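Local coordinates for glutathione S-transferase (Vibrio parahaemolyticus, PDB 7MIQ), which probably catalyses the conjugation of glutathione to electrophilic compounds, as a Gtt2-class glutathione S-transferase with a thioredoxin-like domain, at residues K2-A7 and L54-D59; A92-W97 and Q159-D164. All blocks are in the same frame, centred on the assembly; numbering follows the deposited sequence.

In the fold
Contact 1 comes first along the chain and closes before contact 2 opens. It pairs strands 2-5 and 54-56, the two inner strands of the four-stranded mixed sheet in the thioredoxin-like N-terminal domain. Contact 2 belongs to the helical domain and joins helix 88-114 to the start of helix 162-177. Their centres are 25 Å apart and their nearest atoms about 14 Å, so they do not touch. Helix 10-22 touches both, Val15 meeting Leu3 and Phe18 meeting Val162, and so bridges the sheet of one domain and the helices of the other. Both contacts also reach the second subunit, through Leu57 and through residues of helix 88-114.

Contact 1. Residues K2-A7 and L54-D59; sequences KLYETA and LLELDD
Tyr4 and Leu54, with Lys2 and Glu56, form the two hydrogen-bonded pairs of an antiparallel strand pairing at the centre of the thioredoxin-like sheet, whose strand order is 27-30, 2-5, 54-56, 62-64. Each pair closes with two backbone bonds. Glu56 N reaches Lys2 O at 2.8 Å, nearly straight, and Tyr4 N meets Leu54 O, also at 2.8 Å. Between them, Leu3 and Leu55 make the non-hydrogen-bonded pair, their CA atoms 4.6 Å apart.

The leucine face is the closely packed one in the fold, because helices 10-22 and 66-76 cover it: Val15 lies against Leu3, and Ile69 and Tyr72 against Leu55. Between the strands themselves this face adds less. With CG anti to the backbone N, each leucine turns one methyl, CD1, onto a carbonyl oxygen of the other strand: Leu55 CD1 rests 3.4 Å from Lys2 O, while Leu3 CD1 lies beside Leu54 O.

The other face, carrying Lys2, Tyr4, Leu54 and Glu56, buries more surface between the strands, yet it is more polar and partly exposed, although Leu54 itself is buried. Tyr4 CB packs on Leu54 CB. With chi1 at -63°, its ring leans back along the strand toward Glu56, presenting an edge to Leu54 O and to Glu56 CB, 3.7 Å from Tyr4 CE1. Lys2 and Glu56 run alongside each other, but the ammonium stops short of a salt bridge, Lys2 NZ lying 4.6 Å from Glu56 OE1. The other oxygen, Glu56 OE2, has a weak, long ion pair with Lys46. The ring and carboxylate planes stand 75° apart, and Tyr4 OH donates to Glu56 OE1 at 2.9 Å from above the carboxylate plane, 47° out of it.

Contact 2. Residues A92-W97 and Q159-D164; sequences AQVEMW and QFSVVD
Val94 and Val163 pass each other heading in opposing senses where helix 88-114 meets the first turn of helix 162-177, a buried apolar junction in the all-helical C-terminal domain of the glutathione S-transferase fold. Val163 spreads its methyls over two places on the facing helix: CG2 lies 3.5 Å from Val94 O and 3.9 Å from Val94 CG1, whereas CG1 packs against Trp97 CB at 4.1 Å. The Trp97 indole turns away, so its CB rather than its ring makes the touch. Val94 uses both branches as well. CG1 also meets Val162 CG1, the two side chains set roughly perpendicular, and CG2 rests against CB and OG of Ser161.

The next shell sets the start of helix 162-177, which opens with a serine-aspartate capping box. Ser161 is the N-cap; a chi1 of 76° folds its OG back over its own backbone, where it accepts from Val163 N at 3.2 Å. In return, Asp164 OD2 takes the Ser161 N-H at 2.9 Å through its anti lone pair, while OD1 is held by Trp192 NE1 and Ile155 N.

Farther out, His98 and Val101 of helix 88-114 extend the packing around Val163, and Phe18 of helix 10-22 touches Val162. Away from helix 162-177, helix 88-114 faces the second subunit, where Glu95 forms a salt bridge with Arg71 of that subunit.

Contact 1. Residues K2-A7 and L54-D59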
ATOM      1  N   LYS A   2      13.421  -1.629  19.942  1.00 20.57           N
ATOM      2  CA  LYS A   2      14.607  -1.567  19.101  1.00 20.98           C
ATOM      3  C   LYS A   2      14.195  -1.490  17.638  1.00 21.59           C
ATOM      4  O   LYS A   2      13.208  -2.106  17.222  1.00 21.13           O
ATOM      5  CB  LYS A   2      15.516  -2.787  19.305  1.00 23.04           C
ATOM      6  CG  LYS A   2      16.068  -2.934  20.712  1.00 28.09           C
ATOM      7  CD  LYS A   2      16.876  -4.217  20.835  1.00 36.69           C
ATOM      8  CE  LYS A   2      17.359  -4.433  22.260  1.00 50.60           C
ATOM      9  NZ  LYS A   2      18.046  -5.746  22.413  1.00 52.28           N
ATOM     10  N   LEU A   3      14.972  -0.742  16.860  1.00 17.39           N
ATOM     11  CA  LEU A   3      14.753  -0.591  15.423  1.00 18.88           C
ATOM     12  C   LEU A   3      15.971  -1.133  14.684  1.00 18.19           C
ATOM     13  O   LEU A   3      17.065  -0.564  14.779  1.00 17.39           O
ATOM     14  CB  LEU A   3      14.499   0.872  15.064  1.00 16.54           C
ATOM     15  CG  LEU A   3      14.274   1.197  13.586  1.00 19.80           C
ATOM     16  CD1 LEU A   3      13.055   0.457  13.052  1.00 19.27           C
ATOM     17  CD2 LEU A   3      14.129   2.705  13.393  1.00 19.99           C
ATOM     18  N   TYR A   4      15.779  -2.229  13.952  1.00 19.89           N
ATOM     19  CA  TYR A   4      16.838  -2.841  13.158  1.00 19.04           C
ATOM     20  C   TYR A   4      16.860  -2.219  11.767  1.00 20.21           C
ATOM     21  O   TYR A   4      15.830  -2.164  11.087  1.00 16.98           O
ATOM     22  CB  TYR A   4      16.630  -4.353  13.052  1.00 22.43           C
ATOM     23  CG  TYR A   4      16.708  -5.081  14.377  1.00 23.61           C
ATOM     24  CD1 TYR A   4      15.588  -5.209  15.189  1.00 23.03           C
ATOM     25  CD2 TYR A   4      17.903  -5.644  14.813  1.00 25.04           C
ATOM     26  CE1 TYR A   4      15.659  -5.875  16.402  1.00 27.91           C
ATOM     27  CE2 TYR A   4      17.982  -6.311  16.023  1.00 24.08           C
ATOM     28  CZ  TYR A   4      16.857  -6.423  16.811  1.00 31.55           C
ATOM     29  OH  TYR A   4      16.932  -7.087  18.016  1.00 38.77           O
ATOM     30  N   GLU A   5      18.036  -1.770  11.340  1.00 20.22           N
ATOM     31  CA  GLU A   5      18.138  -0.997  10.112  1.00 21.11           C
ATOM     32  C   GLU A   5      19.534  -1.164   9.536  1.00 21.92           C
ATOM     33  O   GLU A   5      20.468  -1.566  10.238  1.00 18.09           O
ATOM     34  CB  GLU A   5      17.845   0.486  10.370  1.00 17.34           C
ATOM     35  CG  GLU A   5      18.817   1.117  11.366  1.00 21.38           C
ATOM     36  CD  GLU A   5      18.540   2.583  11.631  1.00 21.01           C
ATOM     37  OE1 GLU A   5      17.540   3.113  11.104  1.00 23.28           O
ATOM     38  OE2 GLU A   5      19.332   3.206  12.369  1.00 24.59           O
ATOM     39  N   THR A   6      19.663  -0.859   8.247  1.00 17.69           N
ATOM     40  CA  THR A   6      20.967  -0.673   7.630  1.00 18.74           C
ATOM     41  C   THR A   6      21.269   0.821   7.530  1.00 20.72           C
ATOM     42  O   THR A   6      20.397   1.672   7.718  1.00 20.72           O
ATOM     43  CB  THR A   6      21.044  -1.354   6.256  1.00 18.06           C
ATOM     44  OG1 THR A   6      20.018  -0.851   5.397  1.00 21.48           O
ATOM     45  CG2 THR A   6      20.881  -2.863   6.399  1.00 21.92           C
ATOM     46  N   ALA A   7      22.532   1.130   7.224  1.00 17.31           N
ATOM     47  CA  ALA A   7      23.061   2.462   7.501  1.00 20.73           C
ATOM     48  C   ALA A   7      22.406   3.537   6.641  1.00 21.52           C
ATOM     49  O   ALA A   7      22.116   4.635   7.133  1.00 25.80           O
ATOM     50  CB  ALA A   7      24.577   2.474   7.300  1.00 17.64           C
ATOM     51  N   LEU A  54      12.974  -3.172  10.742  1.00 13.93           N
ATOM     52  CA  LEU A  54      12.244  -4.104  11.595  1.00 15.31           C
ATOM     53  C   LEU A  54      12.185  -3.515  12.993  1.00 16.65           C
ATOM     54  O   LEU A  54      13.227  -3.208  13.580  1.00 17.82           O
ATOM     55  CB  LEU A  54      12.916  -5.482  11.616  1.00 17.55           C
ATOM     56  CG  LEU A  54      12.206  -6.587  12.407  1.00 20.57           C
ATOM     57  CD1 LEU A  54      10.821  -6.860  11.830  1.00 20.05           C
ATOM     58  CD2 LEU A  54      13.047  -7.863  12.421  1.00 23.54           C
ATOM     59  N   LEU A  55      10.975  -3.348  13.519  1.00 13.77           N
ATOM     60  CA  LEU A  55      10.770  -2.825  14.864  1.00 13.71           C
ATOM     61  C   LEU A  55      10.509  -3.980  15.820  1.00 17.57           C
ATOM     62  O   LEU A  55       9.679  -4.848  15.537  1.00 19.84           O
ATOM     63  CB  LEU A  55       9.597  -1.846  14.900  1.00 14.09           C
ATOM     64  CG  LEU A  55       9.324  -1.231  16.273  1.00 14.80           C
ATOM     65  CD1 LEU A  55      10.444  -0.267  16.649  1.00 14.82           C
ATOM     66  CD2 LEU A  55       7.975  -0.538  16.287  1.00 17.02           C
ATOM     67  N   GLU A  56      11.216  -3.989  16.948  1.00 17.33           N
ATOM     68  CA  GLU A  56      11.064  -5.031  17.957  1.00 15.33           C
ATOM     69  C   GLU A  56      10.568  -4.388  19.244  1.00 18.23           C
ATOM     70  O   GLU A  56      11.242  -3.515  19.802  1.00 19.05           O
ATOM     71  CB  GLU A  56      12.383  -5.772  18.189  1.00 20.89           C
ATOM     72  CG  GLU A  56      12.256  -7.008  19.068  1.00 23.61           C
ATOM     73  CD  GLU A  56      13.586  -7.709  19.283  1.00 35.21           C
ATOM     74  OE1 GLU A  56      14.575  -7.026  19.625  1.00 37.82           O
ATOM     75  OE2 GLU A  56      13.643  -8.942  19.102  1.00 38.52           O
ATOM     76  N   LEU A  57       9.392  -4.805  19.702  1.00 19.36           N
ATOM     77  CA  LEU A  57       8.794  -4.256  20.908  1.00 21.01           C
ATOM     78  C   LEU A  57       9.450  -4.852  22.153  1.00 18.43           C
ATOM     79  O   LEU A  57      10.179  -5.845  22.090  1.00 20.07           O
ATOM     80  CB  LEU A  57       7.289  -4.524  20.925  1.00 21.95           C
ATOM     81  CG  LEU A  57       6.517  -4.101  19.678  1.00 22.75           C
ATOM     82  CD1 LEU A  57       5.018  -4.281  19.881  1.00 20.05           C
ATOM     83  CD2 LEU A  57       6.853  -2.663  19.310  1.00 21.21           C
ATOM     84  N   ASP A  58       9.160  -4.236  23.304  1.00 23.61           N
ATOM     85  CA  ASP A  58       9.725  -4.713  24.564  1.00 28.58           C
ATOM     86  C   ASP A  58       9.409  -6.181  24.815  1.00 28.09           C
ATOM     87  O   ASP A  58      10.244  -6.906  25.367  1.00 27.69           O
ATOM     88  CB  ASP A  58       9.220  -3.860  25.729  1.00 32.88           C
ATOM     89  CG  ASP A  58       9.845  -2.479  25.755  1.00 43.03           C
ATOM     90  OD1 ASP A  58      10.976  -2.330  25.244  1.00 45.53           O
ATOM     91  OD2 ASP A  58       9.206  -1.546  26.286  1.00 51.71           O
ATOM     92  N   ASP A  59       8.227  -6.647  24.414  1.00 26.36           N
ATOM     93  CA  ASP A  59       7.838  -8.030  24.658  1.00 23.54           C
ATOM     94  C   ASP A  59       8.307  -8.983  23.562  1.00 24.99           C
ATOM     95  O   ASP A  59       7.935 -10.160  23.584  1.00 23.16           O
ATOM     96  CB  ASP A  59       6.318  -8.132  24.848  1.00 21.73           C
ATOM     97  CG  ASP A  59       5.527  -7.841  23.574  1.00 20.89           C
ATOM     98  OD1 ASP A  59       6.125  -7.535  22.521  1.00 21.85           O
ATOM     99  OD2 ASP A  59       4.282  -7.922  23.632  1.00 21.01           O
TER

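Contact 2. Residues A92-W97 and Q159-D164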
ATOM      1  N   ALA A  92      -8.671   9.587   5.345  1.00 13.09           N
ATOM      2  CA  ALA A  92      -8.966   8.908   4.089  1.00 13.67           C
ATOM      3  C   ALA A  92      -8.141   9.478   2.943  1.00 14.35           C
ATOM      4  O   ALA A  92      -7.676   8.730   2.075  1.00 14.72           O
ATOM      5  CB  ALA A  92     -10.459   9.007   3.779  1.00 14.78           C
ATOM      6  N   GLN A  93      -7.946  10.800   2.922  1.00 14.99           N
ATOM      7  CA  GLN A  93      -7.138  11.408   1.869  1.00 14.57           C
ATOM      8  C   GLN A  93      -5.669  11.022   2.011  1.00 13.87           C
ATOM      9  O   GLN A  93      -4.970  10.835   1.008  1.00 13.70           O
ATOM     10  CB  GLN A  93      -7.310  12.928   1.893  1.00 16.68           C
ATOM     11  CG  GLN A  93      -8.697  13.385   1.466  1.00 13.46           C
ATOM     12  CD  GLN A  93      -8.937  14.861   1.728  1.00 19.88           C
ATOM     13  OE1 GLN A  93      -8.394  15.434   2.674  1.00 20.96           O
ATOM     14  NE2 GLN A  93      -9.757  15.484   0.890  1.00 22.07           N
ATOM     15  N   VAL A  94      -5.186  10.894   3.249  1.00 13.31           N
ATOM     16  CA  VAL A  94      -3.829  10.395   3.464  1.00 12.50           C
ATOM     17  C   VAL A  94      -3.689   8.989   2.898  1.00 12.62           C
ATOM     18  O   VAL A  94      -2.750   8.691   2.150  1.00 11.65           O
ATOM     19  CB  VAL A  94      -3.466  10.444   4.959  1.00 17.70           C
ATOM     20  CG1 VAL A  94      -2.262   9.546   5.250  1.00 14.25           C
ATOM     21  CG2 VAL A  94      -3.166  11.875   5.384  1.00 16.52           C
ATOM     22  N   GLU A  95      -4.636   8.106   3.235  1.00 15.47           N
ATOM     23  CA  GLU A  95      -4.608   6.742   2.711  1.00 13.09           C
ATOM     24  C   GLU A  95      -4.643   6.740   1.189  1.00 16.02           C
ATOM     25  O   GLU A  95      -3.864   6.026   0.543  1.00 12.43           O
ATOM     26  CB  GLU A  95      -5.783   5.936   3.272  1.00 13.96           C
ATOM     27  CG  GLU A  95      -5.716   4.441   2.968  1.00 15.98           C
ATOM     28  CD  GLU A  95      -4.684   3.724   3.814  1.00 16.76           C
ATOM     29  OE1 GLU A  95      -4.675   3.939   5.044  1.00 16.70           O
ATOM     30  OE2 GLU A  95      -3.880   2.956   3.250  1.00 13.17           O
ATOM     31  N   MET A  96      -5.532   7.548   0.601  1.00 11.83           N
ATOM     32  CA  MET A  96      -5.639   7.611  -0.854  1.00 13.10           C
ATOM     33  C   MET A  96      -4.335   8.075  -1.490  1.00 12.79           C
ATOM     34  O   MET A  96      -3.785   7.402  -2.371  1.00 13.52           O
ATOM     35  CB  MET A  96      -6.787   8.542  -1.252  1.00 13.29           C
ATOM     36  CG  MET A  96      -6.774   8.933  -2.719  1.00 18.55           C
ATOM     37  SD  MET A  96      -8.141  10.020  -3.176  1.00 18.34           S
ATOM     38  CE  MET A  96      -7.847  11.440  -2.125  1.00 26.31           C
ATOM     39  N   TRP A  97      -3.825   9.235  -1.064  1.00 11.79           N
ATOM     40  CA  TRP A  97      -2.636   9.783  -1.711  1.00 13.81           C
ATOM     41  C   TRP A  97      -1.380   8.991  -1.367  1.00 16.12           C
ATOM     42  O   TRP A  97      -0.447   8.938  -2.178  1.00 17.38           O
ATOM     43  CB  TRP A  97      -2.464  11.254  -1.342  1.00 15.59           C
ATOM     44  CG  TRP A  97      -3.311  12.146  -2.197  1.00 16.01           C
ATOM     45  CD1 TRP A  97      -4.492  12.737  -1.855  1.00 15.05           C
ATOM     46  CD2 TRP A  97      -3.053  12.519  -3.556  1.00 16.90           C
ATOM     47  NE1 TRP A  97      -4.981  13.465  -2.917  1.00 18.70           N
ATOM     48  CE2 TRP A  97      -4.113  13.348  -3.971  1.00 18.29           C
ATOM     49  CE3 TRP A  97      -2.023  12.234  -4.459  1.00 19.05           C
ATOM     50  CZ2 TRP A  97      -4.173  13.898  -5.252  1.00 21.38           C
ATOM     51  CZ3 TRP A  97      -2.083  12.783  -5.732  1.00 19.90           C
ATOM     52  CH2 TRP A  97      -3.150  13.604  -6.114  1.00 19.19           C
ATOM     53  N   GLN A 159      -1.987  19.985   5.165  1.00 17.60           N
ATOM     54  CA  GLN A 159      -1.029  19.846   6.249  1.00 18.13           C
ATOM     55  C   GLN A 159       0.013  18.797   5.888  1.00 16.57           C
ATOM     56  O   GLN A 159      -0.275  17.835   5.168  1.00 15.46           O
ATOM     57  CB  GLN A 159      -1.717  19.464   7.568  1.00 19.66           C
ATOM     58  CG  GLN A 159      -2.450  20.610   8.255  1.00 26.43           C
ATOM     59  CD  GLN A 159      -3.727  21.006   7.543  1.00 40.58           C
ATOM     60  OE1 GLN A 159      -4.607  20.176   7.311  1.00 46.57           O
ATOM     61  NE2 GLN A 159      -3.833  22.280   7.185  1.00 33.95           N
ATOM     62  N   PHE A 160       1.232  19.008   6.383  1.00 15.04           N
ATOM     63  CA  PHE A 160       2.290  18.014   6.248  1.00 15.95           C
ATOM     64  C   PHE A 160       1.834  16.693   6.854  1.00 17.51           C
ATOM     65  O   PHE A 160       1.278  16.663   7.956  1.00 15.50           O
ATOM     66  CB  PHE A 160       3.563  18.512   6.936  1.00 14.73           C
ATOM     67  CG  PHE A 160       4.700  17.526   6.917  1.00 17.85           C
ATOM     68  CD1 PHE A 160       5.538  17.434   5.817  1.00 16.76           C
ATOM     69  CD2 PHE A 160       4.944  16.706   8.012  1.00 18.22           C
ATOM     70  CE1 PHE A 160       6.589  16.533   5.797  1.00 15.02           C
ATOM     71  CE2 PHE A 160       5.992  15.798   7.999  1.00 16.24           C
ATOM     72  CZ  PHE A 160       6.816  15.713   6.890  1.00 15.26           C
ATOM     73  N   SER A 161       2.063  15.598   6.129  1.00 15.34           N
ATOM     74  CA  SER A 161       1.646  14.276   6.575  1.00 11.94           C
ATOM     75  C   SER A 161       2.695  13.254   6.157  1.00 16.13           C
ATOM     76  O   SER A 161       3.686  13.579   5.497  1.00 14.29           O
ATOM     77  CB  SER A 161       0.276  13.901   6.001  1.00 14.58           C
ATOM     78  OG  SER A 161       0.389  13.534   4.636  1.00 14.71           O
ATOM     79  N   VAL A 162       2.452  11.995   6.534  1.00 13.83           N
ATOM     80  CA  VAL A 162       3.363  10.910   6.182  1.00 15.02           C
ATOM     81  C   VAL A 162       3.518  10.784   4.669  1.00 15.31           C
ATOM     82  O   VAL A 162       4.555  10.319   4.181  1.00 12.53           O
ATOM     83  CB  VAL A 162       2.872   9.590   6.815  1.00 12.92           C
ATOM     84  CG1 VAL A 162       1.543   9.169   6.203  1.00 13.22           C
ATOM     85  CG2 VAL A 162       3.922   8.490   6.665  1.00 12.70           C
ATOM     86  N   VAL A 163       2.504  11.197   3.901  1.00 11.44           N
ATOM     87  CA  VAL A 163       2.606  11.112   2.446  1.00 14.03           C
ATOM     88  C   VAL A 163       3.730  11.999   1.930  1.00 12.93           C
ATOM     89  O   VAL A 163       4.380  11.678   0.927  1.00 15.22           O
ATOM     90  CB  VAL A 163       1.259  11.471   1.787  1.00 13.43           C
ATOM     91  CG1 VAL A 163       1.341  11.291   0.272  1.00 14.32           C
ATOM     92  CG2 VAL A 163       0.138  10.613   2.363  1.00 14.22           C
ATOM     93  N   ASP A 164       3.988  13.117   2.606  1.00 12.54           N
ATOM     94  CA  ASP A 164       5.057  14.008   2.170  1.00 16.06           C
ATOM     95  C   ASP A 164       6.432  13.425   2.465  1.00 14.85           C
ATOM     96  O   ASP A 164       7.393  13.714   1.742  1.00 16.95           O
ATOM     97  CB  ASP A 164       4.879  15.373   2.830  1.00 13.80           C
ATOM     98  CG  ASP A 164       3.555  16.019   2.462  1.00 15.94           C
ATOM     99  OD1 ASP A 164       3.429  16.509   1.320  1.00 15.17           O
ATOM    100  OD2 ASP A 164       2.629  16.004   3.299  1.00 17.01           O
TER